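Local coordinates for trans-2-enoyl-CoA reductase (Treponema denticola ATCC 35405, PDB 4GGO), which catalyses the NADH-dependent reduction of the carbon-carbon double bond of trans-2-enoyl-CoA thioesters such as crotonyl-CoA in fatty acid synthesis, at residues K167-T172 / K246-K251; I188-A193 / V287-P292. One frame throughout, in Å; residues are numbered along the deposited sequence.

Interaction 1 (K167-T172 / K246-K251); sequences KPFGKT and KGTIGK
Lys167 and Thr248 meet through a pair of nearly linear hydrogen bonds at the N-terminus of helix 248-266, where Gly247 is the N-cap residue and the loop 167-172 of this Rossmann-fold reductase runs across the first turn. Lys167 N donates to Thr248 OG1 (3.1 Å), and Thr248 N returns a bond to Lys167 O (3.0 Å). With chi1 at 57°, the threonine hydroxyl sits between its own backbone N and carbonyl carbon, which lets one residue engage both the N and the O of Lys167; the hydroxyl is also hydrogen-bonded to Val165 O. This part is close-packed: Thr248 CG2 lies 3.4 Å from Lys167 O, Pro168 CA is 4.1 Å from Gly247 CA, and the Phe169 ring presses its CE2 to 3.4 Å from Gly247 C. The same ring brings CZ to 3.7 Å from Thr248 CG2, with the aliphatic CD of Lys251 near CE2. Beyond the bonded pair, Lys167 NZ forms a salt bridge with Glu197 of helix 195-205. The loose side lies by the exposed Lys246, where a water accepts from Phe169 N and donates only weakly to Lys246 O. That carbonyl oxygen also approaches Phe169 CD2 to 3.0 Å, at the ring edge and in its plane.

Interaction 2 (I188-A193 / V287-P292); sequences ISAEPA and VIPVIP
The CD1 methyl of Ile188 lies 3.7 Å from Val287 O at the start of this contact, which joins the end of strand 185-190, one arm of a two-stranded antiparallel hairpin, to the loop leading into helix 291-305. Ile288 contributes mainly backbone, its carbonyl carbon lying 3.8 Å from Ile188 CD1, while its CB points away from the strand and its side chain packs on Leu243 and Tyr244 of helix 241-244. Pro289 carries most of the packing. A chi1 of 69° and a chi2 of 173° carry Ile188 CD1 out to 3.6 Å from Pro289 CA, with CG1 3.8 Å from Pro289 CB. The two side chains cross at about a right angle. Further along the strand, Ala190 CB adds a lighter apolar touch, 4.3 Å from Pro289 CG. No hydrogen bond spans the two segments, and the join is purely van der Waals. The proline also touches Phe173 of strand 173-178, so it fits against both arms of the hairpin. Val290 then occupies the N-cap position, and its backbone bonds to Lys176 of that strand. As the helix begins, Ile291 packs on Tyr244 of helix 241-244 and Pro292 on Thr177, placing the helix start between that short helix and the hairpin.

In the fold
Interactions 1 and 2 lie 10 Å apart between centres and meet directly: Pro168 O is 2.9 Å from Ala193 N, a probable hydrogen bond, and Pro168 CD packs 3.3 Å from Ala190 O. Loop 167-172 reaches the start of helix 248-266, the end of strand 185-190 reaches the loop before helix 291-305, and the Pro168-Ala193 bond ties the two together. Tyr244, the probable proton donor, lies near both. The side chain of Ile288 in interaction 2 is about 4 Å from that of Tyr244, and about 6 Å from that of NAD(+)-binding Thr282. In interaction 1 Ile249 touches Tyr244, but the nearness of Gly247 to Tyr244 and of Lys251 to NAD(+)-binding Lys253 largely reflects sequence proximity.

Interaction 1 (K167-T172 / K246-K251)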
ATOM      1  N   LYS A 167       6.487 -17.509   3.631  1.00 28.80           N
ATOM      2  CA  LYS A 167       7.485 -18.560   3.803  1.00 32.13           C
ATOM      3  C   LYS A 167       8.025 -19.082   2.467  1.00 33.14           C
ATOM      4  O   LYS A 167       7.357 -18.971   1.439  1.00 31.30           O
ATOM      5  CB  LYS A 167       6.898 -19.703   4.645  1.00 33.36           C
ATOM      6  CG  LYS A 167       6.622 -19.311   6.096  1.00 34.55           C
ATOM      7  CD  LYS A 167       6.257 -20.492   6.980  1.00 38.97           C
ATOM      8  CE  LYS A 167       4.907 -21.072   6.631  1.00 44.16           C
ATOM      9  NZ  LYS A 167       4.410 -21.930   7.745  1.00 47.41           N
ATOM     10  N   PRO A 168       9.246 -19.645   2.477  1.00 26.18           N
ATOM     11  CA  PRO A 168       9.835 -20.191   1.250  1.00 32.17           C
ATOM     12  C   PRO A 168       9.336 -21.603   0.957  1.00 36.20           C
ATOM     13  O   PRO A 168       8.507 -22.131   1.697  1.00 39.01           O
ATOM     14  CB  PRO A 168      11.323 -20.239   1.586  1.00 35.58           C
ATOM     15  CG  PRO A 168      11.342 -20.511   3.049  1.00 39.58           C
ATOM     16  CD  PRO A 168      10.177 -19.741   3.617  1.00 30.68           C
ATOM     17  N   PHE A 169       9.840 -22.200  -0.119  1.00 36.42           N
ATOM     18  CA  PHE A 169       9.554 -23.595  -0.428  1.00 40.36           C
ATOM     19  C   PHE A 169      10.844 -24.409  -0.414  1.00 35.86           C
ATOM     20  O   PHE A 169      11.905 -23.910  -0.785  1.00 38.77           O
ATOM     21  CB  PHE A 169       8.872 -23.732  -1.793  1.00 36.66           C
ATOM     22  CG  PHE A 169       7.467 -23.201  -1.831  1.00 41.55           C
ATOM     23  CD1 PHE A 169       6.467 -23.784  -1.073  1.00 42.06           C
ATOM     24  CD2 PHE A 169       7.142 -22.128  -2.642  1.00 45.34           C
ATOM     25  CE1 PHE A 169       5.174 -23.297  -1.113  1.00 48.04           C
ATOM     26  CE2 PHE A 169       5.852 -21.636  -2.688  1.00 37.87           C
ATOM     27  CZ  PHE A 169       4.867 -22.221  -1.923  1.00 39.66           C
ATOM     28  N   GLY A 170      10.746 -25.662   0.018  1.00 40.69           N
ATOM     29  CA  GLY A 170      11.891 -26.555   0.025  1.00 42.23           C
ATOM     30  C   GLY A 170      12.771 -26.419   1.252  1.00 46.33           C
ATOM     31  O   GLY A 170      12.739 -27.263   2.147  1.00 47.08           O
ATOM     32  N   LYS A 171      13.564 -25.353   1.293  1.00 41.93           N
ATOM     33  CA  LYS A 171      14.490 -25.133   2.400  1.00 43.70           C
ATOM     34  C   LYS A 171      14.092 -23.938   3.256  1.00 47.61           C
ATOM     35  O   LYS A 171      13.383 -23.040   2.800  1.00 40.70           O
ATOM     36  CB  LYS A 171      15.914 -24.935   1.879  1.00 43.81           C
ATOM     37  CG  LYS A 171      16.544 -26.176   1.274  1.00 61.14           C
ATOM     38  CD  LYS A 171      18.015 -25.942   0.963  1.00 58.25           C
ATOM     39  CE  LYS A 171      18.663 -27.184   0.376  1.00 55.77           C
ATOM     40  NZ  LYS A 171      18.571 -28.346   1.300  1.00 65.45           N
ATOM     41  N   THR A 172      14.560 -23.934   4.500  1.00 41.95           N
ATOM     42  CA  THR A 172      14.332 -22.813   5.400  1.00 41.82           C
ATOM     43  C   THR A 172      15.108 -21.583   4.935  1.00 40.32           C
ATOM     44  O   THR A 172      16.291 -21.669   4.604  1.00 37.69           O
ATOM     45  CB  THR A 172      14.720 -23.164   6.854  1.00 44.80           C
ATOM     46  OG1 THR A 172      14.775 -21.969   7.643  1.00 46.19           O
ATOM     47  CG2 THR A 172      16.075 -23.854   6.899  1.00 54.75           C
ATOM     48  N   LYS A 246      10.193 -17.095  -5.379  1.00 33.57           N
ATOM     49  CA  LYS A 246       9.934 -18.529  -5.397  1.00 46.37           C
ATOM     50  C   LYS A 246       9.171 -19.022  -4.166  1.00 39.42           C
ATOM     51  O   LYS A 246       8.932 -20.218  -4.027  1.00 48.64           O
ATOM     52  CB  LYS A 246      11.254 -19.301  -5.538  1.00 46.94           C
ATOM     53  CG  LYS A 246      12.134 -18.840  -6.699  1.00 39.10           C
ATOM     54  CD  LYS A 246      13.378 -19.714  -6.870  1.00 46.06           C
ATOM     55  CE  LYS A 246      13.018 -21.159  -7.187  1.00 59.32           C
ATOM     56  NZ  LYS A 246      14.215 -22.029  -7.403  1.00 61.70           N
ATOM     57  N   GLY A 247       8.789 -18.104  -3.282  1.00 32.43           N
ATOM     58  CA  GLY A 247       8.076 -18.470  -2.067  1.00 35.27           C
ATOM     59  C   GLY A 247       6.569 -18.350  -2.201  1.00 32.64           C
ATOM     60  O   GLY A 247       6.049 -18.194  -3.307  1.00 28.88           O
ATOM     61  N   THR A 248       5.870 -18.429  -1.072  1.00 31.79           N
ATOM     62  CA  THR A 248       4.415 -18.320  -1.048  1.00 32.28           C
ATOM     63  C   THR A 248       3.953 -16.967  -1.580  1.00 30.09           C
ATOM     64  O   THR A 248       2.947 -16.877  -2.283  1.00 28.68           O
ATOM     65  CB  THR A 248       3.859 -18.521   0.373  1.00 31.73           C
ATOM     66  OG1 THR A 248       4.455 -17.569   1.261  1.00 29.40           O
ATOM     67  CG2 THR A 248       4.169 -19.924   0.866  1.00 35.93           C
ATOM     68  N   ILE A 249       4.698 -15.918  -1.243  1.00 30.35           N
ATOM     69  CA  ILE A 249       4.431 -14.587  -1.769  1.00 33.99           C
ATOM     70  C   ILE A 249       4.615 -14.590  -3.281  1.00 36.88           C
ATOM     71  O   ILE A 249       3.821 -14.005  -4.019  1.00 34.97           O
ATOM     72  CB  ILE A 249       5.377 -13.537  -1.156  1.00 40.10           C
ATOM     73  CG1 ILE A 249       5.183 -13.463   0.359  1.00 42.62           C
ATOM     74  CG2 ILE A 249       5.150 -12.170  -1.789  1.00 42.48           C
ATOM     75  CD1 ILE A 249       6.140 -12.512   1.046  1.00 40.64           C
ATOM     76  N   GLY A 250       5.670 -15.265  -3.730  1.00 33.25           N
ATOM     77  CA  GLY A 250       5.988 -15.356  -5.142  1.00 35.79           C
ATOM     78  C   GLY A 250       4.889 -15.996  -5.966  1.00 30.01           C
ATOM     79  O   GLY A 250       4.635 -15.588  -7.096  1.00 27.42           O
ATOM     80  N   LYS A 251       4.233 -17.003  -5.399  1.00 35.80           N
ATOM     81  CA  LYS A 251       3.142 -17.677  -6.092  1.00 33.62           C
ATOM     82  C   LYS A 251       1.905 -16.788  -6.171  1.00 31.33           C
ATOM     83  O   LYS A 251       1.192 -16.791  -7.175  1.00 31.22           O
ATOM     84  CB  LYS A 251       2.808 -19.010  -5.417  1.00 36.33           C
ATOM     85  CG  LYS A 251       3.463 -20.215  -6.078  1.00 41.02           C
ATOM     86  CD  LYS A 251       4.968 -20.033  -6.201  1.00 48.42           C
ATOM     87  CE  LYS A 251       5.593 -21.114  -7.068  1.00 46.91           C
ATOM     88  NZ  LYS A 251       7.065 -20.932  -7.191  1.00 44.00           N
TER
HETATM   89  O   HOH W   1      11.532 -20.502  -1.913  1.00 36.28           O

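Interaction 2 (I188-A193 / V287-P292)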
ATOM      1  N   ILE A 188      17.139 -14.537  11.969  1.00 38.97           N
ATOM      2  CA  ILE A 188      15.828 -15.169  12.020  1.00 35.64           C
ATOM      3  C   ILE A 188      15.591 -16.034  10.792  1.00 37.28           C
ATOM      4  O   ILE A 188      16.296 -15.914   9.791  1.00 34.68           O
ATOM      5  CB  ILE A 188      14.700 -14.132  12.139  1.00 41.85           C
ATOM      6  CG1 ILE A 188      14.575 -13.321  10.849  1.00 41.13           C
ATOM      7  CG2 ILE A 188      14.949 -13.217  13.324  1.00 44.47           C
ATOM      8  CD1 ILE A 188      13.375 -12.399  10.832  1.00 41.71           C
ATOM      9  N   SER A 189      14.591 -16.904  10.873  1.00 32.88           N
ATOM     10  CA  SER A 189      14.334 -17.864   9.810  1.00 30.11           C
ATOM     11  C   SER A 189      12.852 -17.996   9.486  1.00 33.60           C
ATOM     12  O   SER A 189      11.991 -17.714  10.320  1.00 36.65           O
ATOM     13  CB  SER A 189      14.893 -19.236  10.196  1.00 31.96           C
ATOM     14  OG  SER A 189      16.280 -19.162  10.479  1.00 37.78           O
ATOM     15  N   ALA A 190      12.568 -18.428   8.263  1.00 29.62           N
ATOM     16  CA  ALA A 190      11.215 -18.780   7.859  1.00 31.48           C
ATOM     17  C   ALA A 190      11.219 -20.210   7.332  1.00 35.38           C
ATOM     18  O   ALA A 190      11.907 -20.520   6.359  1.00 36.23           O
ATOM     19  CB  ALA A 190      10.704 -17.817   6.798  1.00 33.61           C
ATOM     20  N   GLU A 191      10.461 -21.081   7.991  1.00 35.01           N
ATOM     21  CA  GLU A 191      10.401 -22.489   7.617  1.00 41.45           C
ATOM     22  C   GLU A 191       9.669 -22.659   6.289  1.00 37.95           C
ATOM     23  O   GLU A 191       8.827 -21.838   5.940  1.00 39.35           O
ATOM     24  CB  GLU A 191       9.699 -23.294   8.716  1.00 41.18           C
ATOM     25  CG  GLU A 191      10.308 -23.132  10.105  1.00 49.53           C
ATOM     26  CD  GLU A 191      11.551 -23.980  10.317  1.00 55.97           C
ATOM     27  OE1 GLU A 191      11.581 -24.748  11.303  1.00 59.67           O
ATOM     28  OE2 GLU A 191      12.499 -23.877   9.511  1.00 46.72           O
ATOM     29  N   PRO A 192       9.994 -23.723   5.538  1.00 40.87           N
ATOM     30  CA  PRO A 192       9.303 -23.971   4.267  1.00 39.80           C
ATOM     31  C   PRO A 192       7.822 -24.291   4.472  1.00 39.45           C
ATOM     32  O   PRO A 192       7.459 -24.927   5.460  1.00 38.79           O
ATOM     33  CB  PRO A 192      10.044 -25.184   3.693  1.00 42.39           C
ATOM     34  CG  PRO A 192      10.678 -25.839   4.874  1.00 44.62           C
ATOM     35  CD  PRO A 192      11.043 -24.723   5.800  1.00 37.13           C
ATOM     36  N   ALA A 193       6.981 -23.845   3.545  1.00 35.41           N
ATOM     37  CA  ALA A 193       5.537 -23.998   3.681  1.00 42.05           C
ATOM     38  C   ALA A 193       5.014 -25.256   2.994  1.00 36.73           C
ATOM     39  O   ALA A 193       5.661 -25.808   2.103  1.00 37.00           O
ATOM     40  CB  ALA A 193       4.823 -22.767   3.142  1.00 45.66           C
ATOM     41  N   VAL A 287       8.736  -9.648  10.831  1.00 33.87           N
ATOM     42  CA  VAL A 287       8.906 -11.097  10.924  1.00 37.99           C
ATOM     43  C   VAL A 287       9.583 -11.698   9.693  1.00 39.24           C
ATOM     44  O   VAL A 287       9.919 -12.881   9.678  1.00 40.43           O
ATOM     45  CB  VAL A 287       7.563 -11.815  11.166  1.00 40.08           C
ATOM     46  CG1 VAL A 287       6.966 -11.386  12.497  1.00 37.54           C
ATOM     47  CG2 VAL A 287       6.598 -11.540  10.025  1.00 42.55           C
ATOM     48  N   ILE A 288       9.783 -10.882   8.664  1.00 30.63           N
ATOM     49  CA  ILE A 288      10.428 -11.350   7.444  1.00 25.46           C
ATOM     50  C   ILE A 288      11.942 -11.212   7.546  1.00 32.53           C
ATOM     51  O   ILE A 288      12.448 -10.128   7.830  1.00 30.11           O
ATOM     52  CB  ILE A 288       9.950 -10.562   6.214  1.00 30.48           C
ATOM     53  CG1 ILE A 288       8.425 -10.562   6.130  1.00 32.23           C
ATOM     54  CG2 ILE A 288      10.547 -11.148   4.950  1.00 33.30           C
ATOM     55  CD1 ILE A 288       7.881  -9.729   4.982  1.00 30.83           C
ATOM     56  N   PRO A 289      12.673 -12.315   7.317  1.00 31.02           N
ATOM     57  CA  PRO A 289      14.139 -12.272   7.338  1.00 28.07           C
ATOM     58  C   PRO A 289      14.684 -11.336   6.265  1.00 24.83           C
ATOM     59  O   PRO A 289      14.097 -11.254   5.186  1.00 24.92           O
ATOM     60  CB  PRO A 289      14.537 -13.720   7.034  1.00 27.19           C
ATOM     61  CG  PRO A 289      13.343 -14.534   7.419  1.00 32.32           C
ATOM     62  CD  PRO A 289      12.161 -13.677   7.091  1.00 28.72           C
ATOM     63  N   VAL A 290      15.774 -10.639   6.584  1.00 19.97           N
ATOM     64  CA  VAL A 290      16.464  -9.715   5.674  1.00 24.98           C
ATOM     65  C   VAL A 290      15.757  -8.366   5.477  1.00 23.11           C
ATOM     66  O   VAL A 290      16.402  -7.318   5.520  1.00 25.79           O
ATOM     67  CB  VAL A 290      16.805 -10.360   4.302  1.00 25.82           C
ATOM     68  CG1 VAL A 290      17.567  -9.379   3.421  1.00 30.63           C
ATOM     69  CG2 VAL A 290      17.609 -11.638   4.500  1.00 27.72           C
ATOM     70  N   ILE A 291      14.441  -8.400   5.282  1.00 19.65           N
ATOM     71  CA  ILE A 291      13.663  -7.201   4.935  1.00 25.57           C
ATOM     72  C   ILE A 291      13.920  -5.926   5.766  1.00 21.48           C
ATOM     73  O   ILE A 291      14.153  -4.864   5.188  1.00 26.26           O
ATOM     74  CB  ILE A 291      12.141  -7.507   4.837  1.00 21.01           C
ATOM     75  CG1 ILE A 291      11.829  -8.196   3.510  1.00 25.16           C
ATOM     76  CG2 ILE A 291      11.318  -6.232   4.959  1.00 25.84           C
ATOM     77  CD1 ILE A 291      12.192  -7.373   2.293  1.00 26.92           C
ATOM     78  N   PRO A 292      13.889  -6.020   7.109  1.00 27.71           N
ATOM     79  CA  PRO A 292      14.116  -4.791   7.881  1.00 23.21           C
ATOM     80  C   PRO A 292      15.524  -4.227   7.699  1.00 25.90           C
ATOM     81  O   PRO A 292      15.692  -3.007   7.674  1.00 23.15           O
ATOM     82  CB  PRO A 292      13.921  -5.248   9.331  1.00 26.77           C
ATOM     83  CG  PRO A 292      13.067  -6.462   9.230  1.00 26.74           C
ATOM     84  CD  PRO A 292      13.539  -7.148   7.989  1.00 24.50           C
TER